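Local coordinates for protein PRO-PRO endopeptidase (Paenibacillus alvei, PDB 6FPC) that is a secreted zinc-dependent endopeptidase that cuts peptide bonds between two prolines, cleaving a cell surface protein and so possibly regulating bacterial adhesion, at residues Ser105-His115 / Glu155-Tyr166. Residues are numbered along the deposited sequence; the frame is centred on the assembly and turned at random.
Sequences SLNLEIHETLH and EYFAEAASLYLY. With CD (cadmium ion), chain F.
The segments 108-115 and 155-166, parts of helices 108-121 and 153-166, approach to 8.3 Å between axes, with their N-to-C directions 131° apart, and come nearest where H111 meets A158, whose CA atoms lie 5.2 Å apart. The first carries the HExxH motif of a zinc metalloprotease (H111, E112, H115) and the second supplies a further ligand, E155, the downstream glutamate of a gluzincin site. The catalytic site is modelled with cadmium as well as zinc; the cadmium is bound by NE2 of H111, NE2 of H115, the carboxylate of E155 and a water, and Y148 OH completes the protein ligands. E155 binds unevenly, with OE2 2.0 Å and OE1 2.7 Å from the cadmium. The E155 carboxylate is nearly coplanar with the H111 ring but steeply turned against that of H115. A158 CB lies over a face of each imidazole, a CH-pi contact to both that packs one methyl against the two metal ligands. With CG anti to the backbone N (chi1 178°), H111 drops its ring among E155, A158, E159 and S162. Its ND1 donates to E159 OE1 at 2.8 Å, a bent bond with the carboxylate oxygen 31° out of the ring plane; this second-shell bond fixes the ring's rotation and would probably strengthen NE2 as a donor to the metal. One helical turn on from I110, L114 is the apolar knob, packed among F157, A158, A161 and L165. At the N-terminal end of helix 108-115, against the C-terminal end of 155-166, L106 lays CG over the face of Y166, while I110 CD1 approaches that ring at its edge. E159 also ties down the turn before the helix: its OE2 is met on the syn side by L106 N, 3.0 Å away in a nearly straight bond.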
loop_
_atom_site.group_PDB
_atom_site.type_symbol
_atom_site.label_atom_id
_atom_site.label_comp_id
_atom_site.label_asym_id
_atom_site.label_seq_id
_atom_site.Cartn_x
_atom_site.Cartn_y
_atom_site.Cartn_z
ATOM N N SER A 105 8.003 -3.893 0.158
ATOM C CA SER A 105 6.680 -4.531 0.073
ATOM C C SER A 105 6.647 -5.518 -1.056
ATOM O O SER A 105 7.356 -5.344 -2.064
ATOM C CB SER A 105 5.583 -3.511 -0.235
ATOM O OG SER A 105 5.556 -2.484 0.728
ATOM N N LEU A 106 5.707 -6.473 -0.961
ATOM C CA LEU A 106 5.425 -7.448 -2.008
ATOM C C LEU A 106 4.920 -6.706 -3.263
ATOM O O LEU A 106 5.269 -7.077 -4.389
ATOM C CB LEU A 106 4.340 -8.413 -1.487
ATOM C CG LEU A 106 3.714 -9.383 -2.496
ATOM C CD1 LEU A 106 4.762 -10.351 -3.054
ATOM C CD2 LEU A 106 2.576 -10.173 -1.837
ATOM N N ASN A 107 4.147 -5.632 -3.061
ATOM C CA ASN A 107 3.586 -4.873 -4.164
ATOM C C ASN A 107 3.249 -3.474 -3.696
ATOM O O ASN A 107 2.337 -3.285 -2.889
ATOM C CB ASN A 107 2.352 -5.550 -4.747
ATOM C CG ASN A 107 1.786 -4.755 -5.906
ATOM O OD1 ASN A 107 0.859 -3.968 -5.739
ATOM N ND2 ASN A 107 2.360 -4.899 -7.084
ATOM N N LEU A 108 3.965 -2.503 -4.240
ATOM C CA LEU A 108 3.833 -1.121 -3.806
ATOM C C LEU A 108 2.410 -0.558 -3.918
ATOM O O LEU A 108 1.893 -0.045 -2.919
ATOM C CB LEU A 108 4.848 -0.221 -4.517
ATOM C CG LEU A 108 4.954 1.220 -4.014
ATOM C CD1 LEU A 108 5.361 1.272 -2.523
ATOM C CD2 LEU A 108 5.970 1.976 -4.844
ATOM N N GLU A 109 1.776 -0.665 -5.090
ATOM C CA GLU A 109 0.437 -0.085 -5.289
ATOM C C GLU A 109 -0.627 -0.719 -4.407
ATOM O O GLU A 109 -1.453 0.022 -3.868
ATOM C CB GLU A 109 -0.005 -0.052 -6.773
ATOM C CG GLU A 109 -0.088 -1.405 -7.475
ATOM C CD GLU A 109 1.204 -1.908 -8.103
ATOM O OE1 GLU A 109 2.286 -1.392 -7.735
ATOM O OE2 GLU A 109 1.138 -2.852 -8.929
ATOM N N ILE A 110 -0.577 -2.051 -4.185
ATOM C CA ILE A 110 -1.577 -2.669 -3.299
ATOM C C ILE A 110 -1.350 -2.211 -1.862
ATOM O O ILE A 110 -2.309 -1.785 -1.201
ATOM C CB ILE A 110 -1.648 -4.211 -3.431
ATOM C CG1 ILE A 110 -2.255 -4.592 -4.796
ATOM C CG2 ILE A 110 -2.464 -4.832 -2.282
ATOM C CD1 ILE A 110 -1.953 -6.081 -5.214
ATOM N N HIS A 111 -0.073 -2.269 -1.404
ATOM C CA HIS A 111 0.335 -1.868 -0.048
ATOM C C HIS A 111 -0.148 -0.440 0.282
ATOM O O HIS A 111 -0.836 -0.224 1.285
ATOM C CB HIS A 111 1.872 -1.970 0.111
ATOM C CG HIS A 111 2.360 -1.533 1.462
ATOM N ND1 HIS A 111 2.596 -2.443 2.469
ATOM C CD2 HIS A 111 2.621 -0.290 1.926
ATOM C CE1 HIS A 111 3.029 -1.738 3.503
ATOM N NE2 HIS A 111 3.066 -0.439 3.222
ATOM N N GLU A 112 0.194 0.527 -0.578
ATOM C CA GLU A 112 -0.180 1.928 -0.350
ATOM C C GLU A 112 -1.690 2.151 -0.441
ATOM O O GLU A 112 -2.224 2.907 0.364
ATOM C CB GLU A 112 0.617 2.884 -1.256
ATOM C CG GLU A 112 2.119 2.898 -0.925
ATOM C CD GLU A 112 2.485 3.406 0.466
ATOM O OE1 GLU A 112 3.575 3.037 0.958
ATOM O OE2 GLU A 112 1.687 4.166 1.070
ATOM N N THR A 113 -2.386 1.451 -1.346
ATOM C CA THR A 113 -3.839 1.591 -1.442
ATOM C C THR A 113 -4.501 1.074 -0.164
ATOM O O THR A 113 -5.445 1.685 0.316
ATOM C CB THR A 113 -4.397 0.926 -2.719
ATOM O OG1 THR A 113 -3.748 1.504 -3.848
ATOM C CG2 THR A 113 -5.922 1.125 -2.880
ATOM N N LEU A 114 -3.986 -0.019 0.412
ATOM C CA LEU A 114 -4.574 -0.633 1.609
ATOM C C LEU A 114 -4.466 0.271 2.837
ATOM O O LEU A 114 -5.333 0.195 3.705
ATOM C CB LEU A 114 -4.016 -2.061 1.843
ATOM C CG LEU A 114 -4.883 -3.234 1.296
ATOM C CD1 LEU A 114 -6.158 -3.410 2.098
ATOM C CD2 LEU A 114 -5.268 -3.066 -0.157
ATOM N N HIS A 115 -3.465 1.201 2.873
ATOM C CA HIS A 115 -3.404 2.200 3.937
ATOM C C HIS A 115 -4.645 3.115 3.839
ATOM O O HIS A 115 -5.286 3.372 4.861
ATOM C CB HIS A 115 -2.118 3.050 3.884
ATOM C CG HIS A 115 -0.901 2.386 4.475
ATOM N ND1 HIS A 115 -0.892 1.914 5.780
ATOM C CD2 HIS A 115 0.331 2.225 3.940
ATOM C CE1 HIS A 115 0.332 1.447 5.986
ATOM N NE2 HIS A 115 1.107 1.610 4.909
ATOM N N GLU A 155 1.086 -0.945 9.355
ATOM C CA GLU A 155 1.995 -1.535 8.382
ATOM C C GLU A 155 1.721 -3.040 8.230
ATOM O O GLU A 155 1.647 -3.560 7.096
ATOM C CB GLU A 155 3.454 -1.166 8.748
ATOM C CG GLU A 155 3.670 0.357 8.688
ATOM C CD GLU A 155 3.553 0.949 7.284
ATOM O OE1 GLU A 155 3.595 2.193 7.159
ATOM O OE2 GLU A 155 3.487 0.172 6.304
ATOM N N TYR A 156 1.481 -3.724 9.360
ATOM C CA TYR A 156 1.150 -5.151 9.326
ATOM C C TYR A 156 -0.170 -5.348 8.577
ATOM O O TYR A 156 -0.258 -6.238 7.725
ATOM C CB TYR A 156 1.076 -5.738 10.741
ATOM C CG TYR A 156 0.901 -7.242 10.734
ATOM C CD1 TYR A 156 1.795 -8.066 10.048
ATOM C CD2 TYR A 156 -0.204 -7.840 11.339
ATOM C CE1 TYR A 156 1.611 -9.441 9.985
ATOM C CE2 TYR A 156 -0.396 -9.223 11.286
ATOM C CZ TYR A 156 0.525 -10.019 10.624
ATOM O OH TYR A 156 0.369 -11.378 10.584
ATOM N N PHE A 157 -1.146 -4.445 8.807
ATOM C CA PHE A 157 -2.420 -4.498 8.095
ATOM C C PHE A 157 -2.179 -4.407 6.590
ATOM O O PHE A 157 -2.569 -5.300 5.852
ATOM C CB PHE A 157 -3.407 -3.393 8.552
ATOM C CG PHE A 157 -4.683 -3.463 7.741
ATOM C CD1 PHE A 157 -5.679 -4.383 8.061
ATOM C CD2 PHE A 157 -4.844 -2.682 6.592
ATOM C CE1 PHE A 157 -6.837 -4.487 7.287
ATOM C CE2 PHE A 157 -5.998 -2.809 5.799
ATOM C CZ PHE A 157 -6.985 -3.708 6.157
ATOM N N ALA A 158 -1.499 -3.352 6.135
ATOM C CA ALA A 158 -1.253 -3.137 4.707
ATOM C C ALA A 158 -0.446 -4.283 4.043
ATOM O O ALA A 158 -0.769 -4.713 2.933
ATOM C CB ALA A 158 -0.559 -1.805 4.497
ATOM N N GLU A 159 0.594 -4.771 4.721
ATOM C CA GLU A 159 1.427 -5.810 4.138
ATOM C C GLU A 159 0.744 -7.202 4.156
ATOM O O GLU A 159 0.786 -7.919 3.146
ATOM C CB GLU A 159 2.796 -5.836 4.820
ATOM C CG GLU A 159 3.877 -6.540 3.996
ATOM C CD GLU A 159 4.046 -6.125 2.538
ATOM O OE1 GLU A 159 3.773 -4.955 2.193
ATOM O OE2 GLU A 159 4.456 -6.984 1.731
ATOM N N ALA A 160 0.125 -7.576 5.295
ATOM C CA ALA A 160 -0.610 -8.853 5.426
ATOM C C ALA A 160 -1.834 -8.880 4.475
ATOM O O ALA A 160 -2.099 -9.934 3.894
ATOM C CB ALA A 160 -1.051 -9.083 6.856
ATOM N N ALA A 161 -2.527 -7.713 4.258
ATOM C CA ALA A 161 -3.642 -7.642 3.290
ATOM C C ALA A 161 -3.075 -7.815 1.855
ATOM O O ALA A 161 -3.712 -8.466 1.013
ATOM C CB ALA A 161 -4.394 -6.328 3.409
ATOM N N SER A 162 -1.869 -7.276 1.604
ATOM C CA SER A 162 -1.175 -7.442 0.316
ATOM C C SER A 162 -0.904 -8.942 0.080
ATOM O O SER A 162 -1.250 -9.431 -1.002
ATOM C CB SER A 162 0.134 -6.662 0.269
ATOM O OG SER A 162 -0.134 -5.270 0.280
ATOM N N LEU A 163 -0.347 -9.678 1.096
ATOM C CA LEU A 163 -0.123 -11.137 0.955
ATOM C C LEU A 163 -1.443 -11.859 0.600
ATOM O O LEU A 163 -1.470 -12.723 -0.274
ATOM C CB LEU A 163 0.478 -11.760 2.226
ATOM C CG LEU A 163 1.940 -11.410 2.580
ATOM C CD1 LEU A 163 2.288 -11.895 3.984
ATOM C CD2 LEU A 163 2.917 -12.053 1.614
ATOM N N TYR A 164 -2.544 -11.460 1.261
ATOM C CA TYR A 164 -3.866 -12.047 1.055
ATOM C C TYR A 164 -4.424 -11.835 -0.351
ATOM O O TYR A 164 -5.027 -12.748 -0.920
ATOM C CB TYR A 164 -4.872 -11.531 2.111
ATOM C CG TYR A 164 -6.198 -12.251 2.021
ATOM C CD1 TYR A 164 -7.241 -11.745 1.241
ATOM C CD2 TYR A 164 -6.383 -13.484 2.632
ATOM C CE1 TYR A 164 -8.423 -12.465 1.057
ATOM C CE2 TYR A 164 -7.564 -14.209 2.461
ATOM C CZ TYR A 164 -8.589 -13.684 1.693
ATOM O OH TYR A 164 -9.743 -14.405 1.517
ATOM N N LEU A 165 -4.269 -10.617 -0.883
ATOM C CA LEU A 165 -4.858 -10.216 -2.156
ATOM C C LEU A 165 -4.011 -10.451 -3.417
ATOM O O LEU A 165 -4.599 -10.692 -4.471
ATOM C CB LEU A 165 -5.264 -8.728 -2.063
ATOM C CG LEU A 165 -6.389 -8.378 -1.046
ATOM C CD1 LEU A 165 -6.463 -6.894 -0.782
ATOM C CD2 LEU A 165 -7.752 -8.891 -1.494
ATOM N N TYR A 166 -2.666 -10.373 -3.330
ATOM C CA TYR A 166 -1.745 -10.438 -4.480
ATOM C C TYR A 166 -1.878 -11.703 -5.353
ATOM O O TYR A 166 -2.062 -11.582 -6.575
ATOM C CB TYR A 166 -0.279 -10.237 -4.022
ATOM C CG TYR A 166 0.735 -10.151 -5.145
ATOM C CD1 TYR A 166 0.893 -8.980 -5.882
ATOM C CD2 TYR A 166 1.558 -11.232 -5.453
ATOM C CE1 TYR A 166 1.839 -8.888 -6.902
ATOM C CE2 TYR A 166 2.522 -11.146 -6.462
ATOM C CZ TYR A 166 2.666 -9.967 -7.175
ATOM O OH TYR A 166 3.599 -9.877 -8.179
HETATM CD CD CD F . 3.273 1.249 4.629
HETATM O O HOH W 1 4.035 3.003 3.890
#